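Local coordinates for putative HMP/thiamine permease protein YkoE (Bacillus subtilis, PDB 5EDL) that forms the membrane-embedded S component of an energy-coupling-factor vitamin transporter, where it binds thiamine and probably carries it across the cell membrane, at residues Gly33-Gly36 against Pro37-Glu41; Met85-Val88 against Ile89-Gln93; Ser121-Ala124 against Ser125-Asp129; Ile145-Val148 against Ile149-Ser153. All coordinates share one frame; numbering follows the deposited sequence.

How the interactions relate
All four interactions contribute at least one residue to the thiamine pocket, each from a different part of the fold. Interaction 1 spans the end of helix 4-35 and the loop after it, and its E41 reaches interaction 4 through a salt bridge, OE1 to R150 NE at 2.8 Å. R150 also joins interaction 4 to interaction 3, its NH2 standing 2.8 Å from D129 OD2. Helices 85-103 and 111-132 meet where S121 OG of interaction 3 lies 2.8 Å from Q93 O of interaction 2, a probable hydrogen bond. Interactions 2 and 4 do not touch (nearest atoms about 6 Å apart). Interaction 2 holds the pyrimidine of thiamine, whereas interactions 1 and 3 approach its thiazolium and hydroxyethyl arm.

Interaction 1: residues Gly33-Gly36 against Pro37-Glu41; sequences GMFG and PIAYE. With VIB (3-(4-amino-2-methyl-pyrimidin-5-ylmethyl)-5-(2-hydroxy-ethyl)-4-methyl-thiazol-3-ium), chain B.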
loop_
_atom_site.group_PDB
_atom_site.type_symbol
_atom_site.label_atom_id
_atom_site.label_comp_id
_atom_site.label_asym_id
_atom_site.label_seq_id
_atom_site.Cartn_x
_atom_site.Cartn_y
_atom_site.Cartn_z
ATOM N N GLY A 33 -2.764 19.897 12.129
ATOM C CA GLY A 33 -3.250 21.107 12.768
ATOM C C GLY A 33 -2.588 21.368 14.111
ATOM O O GLY A 33 -2.246 22.508 14.435
ATOM N N MET A 34 -2.404 20.316 14.897
ATOM C CA MET A 34 -1.811 20.455 16.224
ATOM C C MET A 34 -0.297 20.673 16.195
ATOM O O MET A 34 0.219 21.518 16.922
ATOM C CB MET A 34 -2.108 19.221 17.081
ATOM C CG MET A 34 -3.553 19.089 17.513
ATOM S SD MET A 34 -3.823 17.560 18.440
ATOM C CE MET A 34 -2.703 17.769 19.809
ATOM N N PHE A 35 0.413 19.895 15.375
ATOM C CA PHE A 35 1.867 19.800 15.510
ATOM C C PHE A 35 2.654 20.004 14.223
ATOM O O PHE A 35 3.884 19.948 14.238
ATOM C CB PHE A 35 2.252 18.445 16.104
ATOM C CG PHE A 35 1.638 18.172 17.442
ATOM C CD1 PHE A 35 1.854 19.038 18.510
ATOM C CD2 PHE A 35 0.857 17.045 17.642
ATOM C CE1 PHE A 35 1.289 18.792 19.751
ATOM C CE2 PHE A 35 0.291 16.790 18.889
ATOM C CZ PHE A 35 0.506 17.667 19.941
ATOM N N GLY A 36 1.952 20.250 13.123
ATOM C CA GLY A 36 2.590 20.403 11.833
ATOM C C GLY A 36 2.674 19.074 11.092
ATOM O O GLY A 36 2.340 18.019 11.646
ATOM N N PRO A 37 3.131 19.118 9.837
ATOM C CA PRO A 37 3.104 17.935 8.964
ATOM C C PRO A 37 3.889 16.736 9.505
ATOM O O PRO A 37 3.465 15.604 9.284
ATOM C CB PRO A 37 3.722 18.441 7.648
ATOM C CG PRO A 37 4.390 19.736 7.974
ATOM C CD PRO A 37 3.623 20.319 9.139
ATOM N N ILE A 38 5.000 16.968 10.194
ATOM C CA ILE A 38 5.822 15.857 10.662
ATOM C C ILE A 38 4.996 14.891 11.517
ATOM O O ILE A 38 5.282 13.701 11.564
ATOM C CB ILE A 38 7.049 16.350 11.464
ATOM C CG1 ILE A 38 8.006 15.187 11.756
ATOM C CG2 ILE A 38 6.627 17.058 12.764
ATOM C CD1 ILE A 38 9.332 15.638 12.335
ATOM N N ALA A 39 3.961 15.406 12.177
ATOM C CA ALA A 39 3.156 14.584 13.079
ATOM C C ALA A 39 2.409 13.430 12.385
ATOM O O ALA A 39 2.142 12.414 13.024
ATOM C CB ALA A 39 2.161 15.455 13.839
ATOM N N TYR A 40 2.063 13.559 11.104
ATOM C CA TYR A 40 1.420 12.416 10.439
ATOM C C TYR A 40 2.398 11.534 9.666
ATOM O O TYR A 40 2.004 10.514 9.102
ATOM C CB TYR A 40 0.288 12.867 9.505
ATOM C CG TYR A 40 0.675 13.851 8.417
ATOM C CD1 TYR A 40 1.646 13.537 7.465
ATOM C CD2 TYR A 40 0.026 15.067 8.313
ATOM C CE1 TYR A 40 1.985 14.434 6.462
ATOM C CE2 TYR A 40 0.355 15.970 7.323
ATOM C CZ TYR A 40 1.329 15.654 6.399
ATOM O OH TYR A 40 1.638 16.571 5.428
ATOM N N GLU A 41 3.671 11.901 9.643
ATOM C CA GLU A 41 4.624 11.109 8.869
ATOM C C GLU A 41 4.758 9.653 9.375
ATOM O O GLU A 41 4.845 8.732 8.570
ATOM C CB GLU A 41 5.988 11.805 8.838
ATOM C CG GLU A 41 5.982 13.123 8.045
ATOM C CD GLU A 41 5.769 12.931 6.536
ATOM O OE1 GLU A 41 5.642 11.775 6.073
ATOM O OE2 GLU A 41 5.748 13.943 5.804
HETATM C CM2 VIB B . -5.105 7.501 -0.647
HETATM N N4A VIB B . -1.423 10.105 1.252
HETATM C CM4 VIB B . -1.472 13.226 4.941
HETATM O O1 VIB B . 1.257 14.702 2.637
HETATM C C7 VIB B . 0.474 15.817 2.259
HETATM C C6 VIB B . -0.749 15.853 3.143
HETATM C C2 VIB B . -3.149 13.212 1.427
HETATM S S1 VIB B . -2.369 14.567 1.345
HETATM C C5 VIB B . -1.648 14.708 2.711
HETATM C C4 VIB B . -1.941 13.549 3.518
HETATM N N3 VIB B . -2.898 12.608 2.704
HETATM C C7A VIB B . -3.405 11.364 3.274
HETATM C C4A VIB B . -2.825 9.750 1.244
HETATM N N3A VIB B . -3.296 8.857 0.370
HETATM C C2A VIB B . -4.619 8.537 0.381
HETATM N N1A VIB B . -5.461 9.115 1.296
HETATM C C6A VIB B . -4.998 10.023 2.194
HETATM C C5A VIB B . -3.662 10.331 2.161
#
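G36 turns the chain out of helix 4-35, and its carbonyl oxygen receives A39 N at 3.1 Å. The bond is moderately straight (153° at the hydrogen), but the donor stands above the carbonyl plane, 40° out of it, in a turn closed from residue i+3 to i. G36 itself has left helical geometry with a positive phi. A CB here would be jammed against the carbonyl oxygen of F35 and would clash with P37 CD, so glycine suits the bend. P37 follows directly, and its side chain touches Y142 and M146 of helix 140-170.

The methyl group of A39 points back toward the helix end. Its CB packs 3.4 Å from G36 O and 3.8 Å from F35 CB, lying at the edge of the F35 ring near the ring plane. That ring leads away from the loop, and M34 CB sits over one of its faces, offset toward the rim.

The segment 37-41 belongs to the loop between helices 4-35 and 49-58, and it winds onward through further bonds from an N to the O three residues back: Y40 N to P37 O and E41 N to I38 O. This winding carries the chain into the thiamine pocket. Y40 CG lies between the backbone N and the carbonyl carbon (chi1 57°), which sets one face of the ring against P37 O, which stands 3.2 Å above the plane, over the centre. The opposite face receives the thiazolium methyl CM4 of thiamine, 3.8 Å above the ring plane. Y135 OH is hydrogen-bonded to both Y40 OH and E41 OE2.

Interaction 2: residues Met85-Val88 against Ile89-Gln93; sequences MVIV and IGIVQ. With VIB (3-(4-amino-2-methyl-pyrimidin-5-ylmethyl)-5-(2-hydroxy-ethyl)-4-methyl-thiazol-3-ium), chain B.
M85 O accepts I89 N at 3.1 Å, the first of four backbone bonds that link these two turns. V86 O takes G90 N at 2.9 Å through a more bent bond, and I87 O and V88 O are satisfied by I91 N and V92 N. I89 O in turn receives Q93 N. This is the regular i to i+4 ladder of an alpha-helix, here the opening turns of helix 85-103, one of whose faces lines the thiamine pocket.

On that face V86 CG2 lies 3.3 Å from N1A of the pyrimidine, and I89 CG2 touches both V86 O (3.3 Å) and N3A of the ligand (3.7 Å). Of these segments, Q93 makes the polar contacts to the pyrimidine. Its extended chain lays the amide within about 20° of the pyrimidine plane, where two bonds grip the ring edge: the ligand amino group N4A donates to OE1 at 2.8 Å (167°), and NE2 donates to N3A at 3.2 Å (162°). NE2 also donates to E68 OE2, which helps fix which way round the amide lies. A leucine here would probably leave N4A and N3A of thiamine without these mates and deprive E68 of one donor. Elsewhere around the helix, I87 CG2 meets I91 CD1 at 4.2 Å, the two side chains crossing at a slant, while V88 touches a bound lipid.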
loop_
_atom_site.group_PDB
_atom_site.type_symbol
_atom_site.label_atom_id
_atom_site.label_comp_id
_atom_site.label_asym_id
_atom_site.label_seq_id
_atom_site.Cartn_x
_atom_site.Cartn_y
_atom_site.Cartn_z
ATOM N N MET A 85 -8.184 15.812 -5.052
ATOM C CA MET A 85 -6.718 15.787 -5.054
ATOM C C MET A 85 -6.195 14.509 -4.358
ATOM O O MET A 85 -5.069 14.080 -4.610
ATOM C CB MET A 85 -6.119 17.063 -4.422
ATOM C CG MET A 85 -6.601 17.453 -3.029
ATOM S SD MET A 85 -6.026 19.110 -2.490
ATOM C CE MET A 85 -6.845 20.183 -3.663
ATOM N N VAL A 86 -7.017 13.871 -3.527
ATOM C CA VAL A 86 -6.588 12.621 -2.912
ATOM C C VAL A 86 -6.493 11.520 -3.989
ATOM O O VAL A 86 -5.703 10.595 -3.865
ATOM C CB VAL A 86 -7.528 12.163 -1.769
ATOM C CG1 VAL A 86 -8.846 11.598 -2.323
ATOM C CG2 VAL A 86 -6.818 11.106 -0.901
ATOM N N ILE A 87 -7.286 11.636 -5.052
ATOM C CA ILE A 87 -7.208 10.678 -6.150
ATOM C C ILE A 87 -5.885 10.857 -6.907
ATOM O O ILE A 87 -5.287 9.884 -7.354
ATOM C CB ILE A 87 -8.401 10.803 -7.119
ATOM C CG1 ILE A 87 -9.702 10.430 -6.390
ATOM C CG2 ILE A 87 -8.183 9.912 -8.347
ATOM C CD1 ILE A 87 -10.975 10.751 -7.148
ATOM N N VAL A 88 -5.419 12.101 -7.014
ATOM C CA VAL A 88 -4.125 12.370 -7.628
ATOM C C VAL A 88 -2.987 11.768 -6.800
ATOM O O VAL A 88 -2.113 11.082 -7.336
ATOM C CB VAL A 88 -3.857 13.878 -7.799
ATOM C CG1 VAL A 88 -2.547 14.086 -8.561
ATOM C CG2 VAL A 88 -5.030 14.579 -8.510
ATOM N N ILE A 89 -2.984 12.009 -5.491
ATOM C CA ILE A 89 -1.888 11.455 -4.700
ATOM C C ILE A 89 -2.002 9.932 -4.684
ATOM O O ILE A 89 -0.995 9.223 -4.608
ATOM C CB ILE A 89 -1.833 12.028 -3.251
ATOM C CG1 ILE A 89 -0.390 11.909 -2.710
ATOM C CG2 ILE A 89 -2.872 11.358 -2.349
ATOM C CD1 ILE A 89 -0.112 12.628 -1.388
ATOM N N GLY A 90 -3.227 9.427 -4.803
ATOM C CA GLY A 90 -3.437 7.989 -4.910
ATOM C C GLY A 90 -2.787 7.423 -6.165
ATOM O O GLY A 90 -2.073 6.422 -6.108
ATOM N N ILE A 91 -3.029 8.073 -7.301
ATOM C CA ILE A 91 -2.399 7.685 -8.558
ATOM C C ILE A 91 -0.873 7.731 -8.399
ATOM O O ILE A 91 -0.184 6.772 -8.736
ATOM C CB ILE A 91 -2.840 8.596 -9.727
ATOM C CG1 ILE A 91 -4.333 8.382 -10.051
ATOM C CG2 ILE A 91 -1.957 8.368 -10.963
ATOM C CD1 ILE A 91 -4.931 9.473 -10.941
ATOM N N VAL A 92 -0.356 8.826 -7.846
ATOM C CA VAL A 92 1.092 8.976 -7.664
ATOM C C VAL A 92 1.668 7.861 -6.774
ATOM O O VAL A 92 2.670 7.245 -7.106
ATOM C CB VAL A 92 1.437 10.373 -7.066
ATOM C CG1 VAL A 92 2.887 10.433 -6.604
ATOM C CG2 VAL A 92 1.155 11.473 -8.087
ATOM N N GLN A 93 1.018 7.598 -5.649
ATOM C CA GLN A 93 1.454 6.540 -4.748
ATOM C C GLN A 93 1.400 5.166 -5.425
ATOM O O GLN A 93 2.320 4.383 -5.259
ATOM C CB GLN A 93 0.622 6.563 -3.458
ATOM C CG GLN A 93 0.977 7.800 -2.613
ATOM C CD GLN A 93 -0.060 8.204 -1.570
ATOM O OE1 GLN A 93 0.136 9.194 -0.853
ATOM N NE2 GLN A 93 -1.158 7.474 -1.492
HETATM C CM2 VIB B . -5.105 7.501 -0.647
HETATM N N4A VIB B . -1.423 10.105 1.252
HETATM C CM4 VIB B . -1.472 13.226 4.941
HETATM O O1 VIB B . 1.257 14.702 2.637
HETATM C C7 VIB B . 0.474 15.817 2.259
HETATM C C6 VIB B . -0.749 15.853 3.143
HETATM C C2 VIB B . -3.149 13.212 1.427
HETATM S S1 VIB B . -2.369 14.567 1.345
HETATM C C5 VIB B . -1.648 14.708 2.711
HETATM C C4 VIB B . -1.941 13.549 3.518
HETATM N N3 VIB B . -2.898 12.608 2.704
HETATM C C7A VIB B . -3.405 11.364 3.274
HETATM C C4A VIB B . -2.825 9.750 1.244
HETATM N N3A VIB B . -3.296 8.857 0.370
HETATM C C2A VIB B . -4.619 8.537 0.381
HETATM N N1A VIB B . -5.461 9.115 1.296
HETATM C C6A VIB B . -4.998 10.023 2.194
HETATM C C5A VIB B . -3.662 10.331 2.161
#

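Interaction 3: residues Ser121-Ala124 against Ser125-Asp129; sequences SSVA and SFIYD. With MPG ([(Z)-octadec-9-enyl] (2R)-2,3-bis(oxidanyl)propanoate), chain D; VIB (3-(4-amino-2-methyl-pyrimidin-5-ylmethyl)-5-(2-hydroxy-ethyl)-4-methyl-thiazol-3-ium), chain B.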
loop_
_atom_site.group_PDB
_atom_site.type_symbol
_atom_site.label_atom_id
_atom_site.label_comp_id
_atom_site.label_asym_id
_atom_site.label_seq_id
_atom_site.Cartn_x
_atom_site.Cartn_y
_atom_site.Cartn_z
ATOM N N SER A 121 6.232 4.374 -2.865
ATOM C CA SER A 121 5.086 5.247 -2.648
ATOM C C SER A 121 5.491 6.441 -1.777
ATOM O O SER A 121 5.037 7.549 -2.007
ATOM C CB SER A 121 3.923 4.491 -1.995
ATOM O OG SER A 121 3.391 3.510 -2.871
ATOM N N SER A 122 6.333 6.188 -0.780
ATOM C CA SER A 122 6.843 7.243 0.085
ATOM C C SER A 122 7.527 8.335 -0.749
ATOM O O SER A 122 7.240 9.517 -0.593
ATOM C CB SER A 122 7.824 6.677 1.112
ATOM O OG SER A 122 7.180 5.789 2.002
ATOM N N VAL A 123 8.423 7.925 -1.636
ATOM C CA VAL A 123 9.147 8.864 -2.473
ATOM C C VAL A 123 8.220 9.621 -3.433
ATOM O O VAL A 123 8.315 10.854 -3.561
ATOM C CB VAL A 123 10.249 8.147 -3.280
ATOM C CG1 VAL A 123 10.849 9.085 -4.316
ATOM C CG2 VAL A 123 11.334 7.612 -2.347
ATOM N N ALA A 124 7.332 8.892 -4.107
ATOM C CA ALA A 124 6.420 9.504 -5.073
ATOM C C ALA A 124 5.485 10.530 -4.407
ATOM O O ALA A 124 5.240 11.605 -4.955
ATOM C CB ALA A 124 5.603 8.435 -5.782
ATOM N N SER A 125 4.956 10.180 -3.236
ATOM C CA SER A 125 4.064 11.082 -2.536
ATOM C C SER A 125 4.853 12.281 -2.030
ATOM O O SER A 125 4.315 13.366 -1.948
ATOM C CB SER A 125 3.333 10.381 -1.378
ATOM O OG SER A 125 4.241 9.870 -0.422
ATOM N N PHE A 126 6.128 12.093 -1.701
ATOM C CA PHE A 126 6.923 13.227 -1.219
ATOM C C PHE A 126 7.142 14.230 -2.365
ATOM O O PHE A 126 7.044 15.441 -2.179
ATOM C CB PHE A 126 8.256 12.755 -0.628
ATOM C CG PHE A 126 8.759 13.624 0.488
ATOM C CD1 PHE A 126 8.350 13.404 1.797
ATOM C CD2 PHE A 126 9.622 14.675 0.230
ATOM C CE1 PHE A 126 8.806 14.200 2.824
ATOM C CE2 PHE A 126 10.080 15.487 1.265
ATOM C CZ PHE A 126 9.675 15.246 2.562
ATOM N N ILE A 127 7.400 13.710 -3.560
ATOM C CA ILE A 127 7.495 14.559 -4.740
ATOM C C ILE A 127 6.203 15.347 -4.935
ATOM O O ILE A 127 6.240 16.571 -5.123
ATOM C CB ILE A 127 7.780 13.734 -6.003
ATOM C CG1 ILE A 127 9.178 13.113 -5.916
ATOM C CG2 ILE A 127 7.605 14.610 -7.243
ATOM C CD1 ILE A 127 9.506 12.168 -7.064
ATOM N N TYR A 128 5.072 14.640 -4.875
ATOM C CA TYR A 128 3.759 15.264 -4.987
ATOM C C TYR A 128 3.606 16.423 -3.987
ATOM O O TYR A 128 3.164 17.515 -4.351
ATOM C CB TYR A 128 2.649 14.227 -4.763
ATOM C CG TYR A 128 1.256 14.816 -4.643
ATOM C CD1 TYR A 128 0.757 15.234 -3.413
ATOM C CD2 TYR A 128 0.443 14.954 -5.754
ATOM C CE1 TYR A 128 -0.523 15.779 -3.295
ATOM C CE2 TYR A 128 -0.841 15.491 -5.649
ATOM C CZ TYR A 128 -1.316 15.902 -4.413
ATOM O OH TYR A 128 -2.581 16.441 -4.301
ATOM N N ASP A 129 3.986 16.177 -2.737
ATOM C CA ASP A 129 3.826 17.184 -1.691
ATOM C C ASP A 129 4.678 18.436 -1.905
ATOM O O ASP A 129 4.272 19.541 -1.537
ATOM C CB ASP A 129 4.144 16.572 -0.327
ATOM C CG ASP A 129 3.056 15.620 0.149
ATOM O OD1 ASP A 129 1.890 15.745 -0.306
ATOM O OD2 ASP A 129 3.373 14.760 0.989
HETATM C C2 MPG D . 2.748 15.607 -9.864
HETATM C C3 MPG D . 3.733 14.807 -9.033
HETATM C C4 MPG D . 4.439 13.806 -9.922
HETATM C C5 MPG D . 5.250 12.809 -9.116
HETATM C C6 MPG D . 5.730 11.724 -10.059
HETATM C C7 MPG D . 6.785 10.852 -9.402
HETATM C C8 MPG D . 6.198 9.517 -8.986
HETATM C C9 MPG D . 6.528 8.433 -9.992
HETATM C C10 MPG D . 7.450 7.489 -9.702
HETATM C C11 MPG D . 8.171 7.492 -8.367
HETATM C C12 MPG D . 9.619 7.085 -8.553
HETATM C C13 MPG D . 10.088 6.299 -7.348
HETATM O O1 MPG D . 0.649 16.664 -9.384
HETATM C C1 MPG D . 2.001 16.580 -8.983
HETATM C CXD MPG D . -1.351 18.233 -9.214
HETATM O O2 MPG D . -2.076 17.694 -10.294
HETATM C C21 MPG D . -1.611 19.724 -9.140
HETATM O O3 MPG D . -2.906 19.961 -8.630
HETATM O O4 MPG D . 0.892 18.913 -9.557
HETATM C CX3 MPG D . 0.134 17.976 -9.401
HETATM C CM2 VIB B . -5.105 7.501 -0.647
HETATM N N4A VIB B . -1.423 10.105 1.252
HETATM C CM4 VIB B . -1.472 13.226 4.941
HETATM O O1 VIB B . 1.257 14.702 2.637
HETATM C C7 VIB B . 0.474 15.817 2.259
HETATM C C6 VIB B . -0.749 15.853 3.143
HETATM C C2 VIB B . -3.149 13.212 1.427
HETATM S S1 VIB B . -2.369 14.567 1.345
HETATM C C5 VIB B . -1.648 14.708 2.711
HETATM C C4 VIB B . -1.941 13.549 3.518
HETATM N N3 VIB B . -2.898 12.608 2.704
HETATM C C7A VIB B . -3.405 11.364 3.274
HETATM C C4A VIB B . -2.825 9.750 1.244
HETATM N N3A VIB B . -3.296 8.857 0.370
HETATM C C2A VIB B . -4.619 8.537 0.381
HETATM N N1A VIB B . -5.461 9.115 1.296
HETATM C C6A VIB B . -4.998 10.023 2.194
HETATM C C5A VIB B . -3.662 10.331 2.161
#
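S121 O is approached twice by S125, through the backbone N and through OG, each at 2.9 Å. The hydroxyl also lies 3.0 Å from S122 O, so its single proton has two possible acceptors. OG gets there by standing between the backbone N and the carbonyl carbon (chi1 60°), folded back over the preceding turn, and R150 NH1 is a further hydrogen-bond partner. S122 O accepts F126 N, while S122 OG turns to R150 O and G118 O. V123 O receives I127 N, and V123 CG1 touches I127 CD1 at 4.3 Å. A124 O takes Y128 N at 3.0 Å; A124 CB meets lipid carbon C8 at 3.4 Å. I127 CG2 continues this apolar strip, 3.5 Å from lipid carbon C5, and Y128 CD2 approaches C1 near the ester end of the lipid.

D129 faces the other way. Its OD2 accepts the thiamine hydroxyl O1 at 2.7 Å and also pairs with R150, while OD1 is bonded to S133 OG and lies at the edge of the Y128 ring. A leucine in its place would probably leave the thiamine hydroxyl without its acceptor and the R150 guanidinium without one of its two carboxylates. These turns form part of a helix, predicted to span the membrane, with two unlike faces: A124, I127 and Y128 against lipid on one and an acidic residue of the thiamine-binding site on the other.

Interaction 4: residues Ile145-Val148 against Ile149-Ser153; sequences IMLV and IRLIS
Two turns of helix 140-170, in a predicted transmembrane span, bring I145, L147 and V148 against the residues four places on. The backbone ladder is regular: I149 N reaches I145 O at 3.0 Å in a nearly straight bond (173°), and R150, L151 and I152 N follow onto M146, L147 and V148 O. Beside it, I145 and I149 lie alongside each other, pointing the same way, with CG2 of the first 3.8 Å from CD1 of the second. V148 CG1 and I152 CD1 pair likewise at 4.1 Å. L147 and L151 instead meet at an angle, L147 CG lying 3.9 Å from L151 CD1; both turn to helix 111-132, L147 onto F126 and L151 onto V123.

R150 leaves the helix on the pocket side, where it touches thiamine. Its chain runs straight through chi2 and then bends at chi3 (-62°), which carries the guanidinium into salt bridges with E41 (NE) and D129 (NH2), with the ring of Y44 giving a cation-pi contact. Being exposed and apolar in a predicted membrane span, I145, V148 and I152 probably face lipid, whereas the buried arginine charge is likely to be balanced by its two carboxylates.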
loop_
_atom_site.group_PDB
_atom_site.type_symbol
_atom_site.label_atom_id
_atom_site.label_comp_id
_atom_site.label_asym_id
_atom_site.label_seq_id
_atom_site.Cartn_x
_atom_site.Cartn_y
_atom_site.Cartn_z
ATOM N N ILE A 145 14.123 14.971 7.586
ATOM C CA ILE A 145 13.581 14.180 8.679
ATOM C C ILE A 145 12.224 13.571 8.292
ATOM O O ILE A 145 11.963 12.394 8.557
ATOM C CB ILE A 145 13.445 15.019 9.961
ATOM C CG1 ILE A 145 14.835 15.377 10.496
ATOM C CG2 ILE A 145 12.681 14.245 11.011
ATOM C CD1 ILE A 145 14.834 16.433 11.586
ATOM N N MET A 146 11.375 14.354 7.633
ATOM C CA MET A 146 10.055 13.857 7.246
ATOM C C MET A 146 10.155 12.738 6.195
ATOM O O MET A 146 9.436 11.750 6.283
ATOM C CB MET A 146 9.165 14.989 6.725
ATOM C CG MET A 146 8.645 15.927 7.844
ATOM S SD MET A 146 7.225 16.955 7.350
ATOM C CE MET A 146 8.017 17.977 6.114
ATOM N N LEU A 147 11.037 12.904 5.212
ATOM C CA LEU A 147 11.237 11.869 4.201
ATOM C C LEU A 147 11.718 10.559 4.823
ATOM O O LEU A 147 11.239 9.480 4.463
ATOM C CB LEU A 147 12.239 12.316 3.140
ATOM C CG LEU A 147 12.514 11.290 2.036
ATOM C CD1 LEU A 147 11.231 10.853 1.344
ATOM C CD2 LEU A 147 13.528 11.855 1.023
ATOM N N VAL A 148 12.676 10.658 5.738
ATOM C CA VAL A 148 13.199 9.477 6.398
ATOM C C VAL A 148 12.089 8.751 7.169
ATOM O O VAL A 148 11.930 7.531 7.042
ATOM C CB VAL A 148 14.357 9.825 7.345
ATOM C CG1 VAL A 148 14.643 8.668 8.269
ATOM C CG2 VAL A 148 15.605 10.191 6.535
ATOM N N ILE A 149 11.326 9.504 7.963
ATOM C CA ILE A 149 10.184 8.938 8.672
ATOM C C ILE A 149 9.181 8.319 7.694
ATOM O O ILE A 149 8.689 7.214 7.917
ATOM C CB ILE A 149 9.454 9.985 9.536
ATOM C CG1 ILE A 149 10.408 10.576 10.587
ATOM C CG2 ILE A 149 8.234 9.354 10.202
ATOM C CD1 ILE A 149 9.814 11.750 11.392
ATOM N N ARG A 150 8.879 9.019 6.605
ATOM C CA ARG A 150 7.916 8.476 5.653
ATOM C C ARG A 150 8.458 7.214 4.966
ATOM O O ARG A 150 7.692 6.296 4.669
ATOM C CB ARG A 150 7.513 9.501 4.591
ATOM C CG ARG A 150 6.241 9.074 3.819
ATOM C CD ARG A 150 5.821 10.085 2.739
ATOM N NE ARG A 150 5.477 11.394 3.305
ATOM C CZ ARG A 150 4.954 12.398 2.608
ATOM N NH1 ARG A 150 4.706 12.256 1.310
ATOM N NH2 ARG A 150 4.678 13.551 3.212
ATOM N N LEU A 151 9.762 7.175 4.708
ATOM C CA LEU A 151 10.364 5.985 4.112
ATOM C C LEU A 151 10.235 4.783 5.058
ATOM O O LEU A 151 9.867 3.683 4.642
ATOM C CB LEU A 151 11.827 6.242 3.757
ATOM C CG LEU A 151 12.083 7.084 2.498
ATOM C CD1 LEU A 151 13.513 7.590 2.458
ATOM C CD2 LEU A 151 11.771 6.277 1.247
ATOM N N ILE A 152 10.514 4.999 6.338
ATOM C CA ILE A 152 10.408 3.920 7.311
ATOM C C ILE A 152 8.964 3.444 7.456
ATOM O O ILE A 152 8.692 2.237 7.523
ATOM C CB ILE A 152 10.957 4.353 8.679
ATOM C CG1 ILE A 152 12.460 4.641 8.561
ATOM C CG2 ILE A 152 10.686 3.280 9.725
ATOM C CD1 ILE A 152 13.057 5.232 9.781
ATOM N N SER A 153 8.045 4.403 7.491
ATOM C CA SER A 153 6.625 4.115 7.638
ATOM C C SER A 153 6.093 3.350 6.418
ATOM O O SER A 153 5.279 2.441 6.557
ATOM C CB SER A 153 5.820 5.416 7.846
ATOM O OG SER A 153 4.425 5.152 7.938
#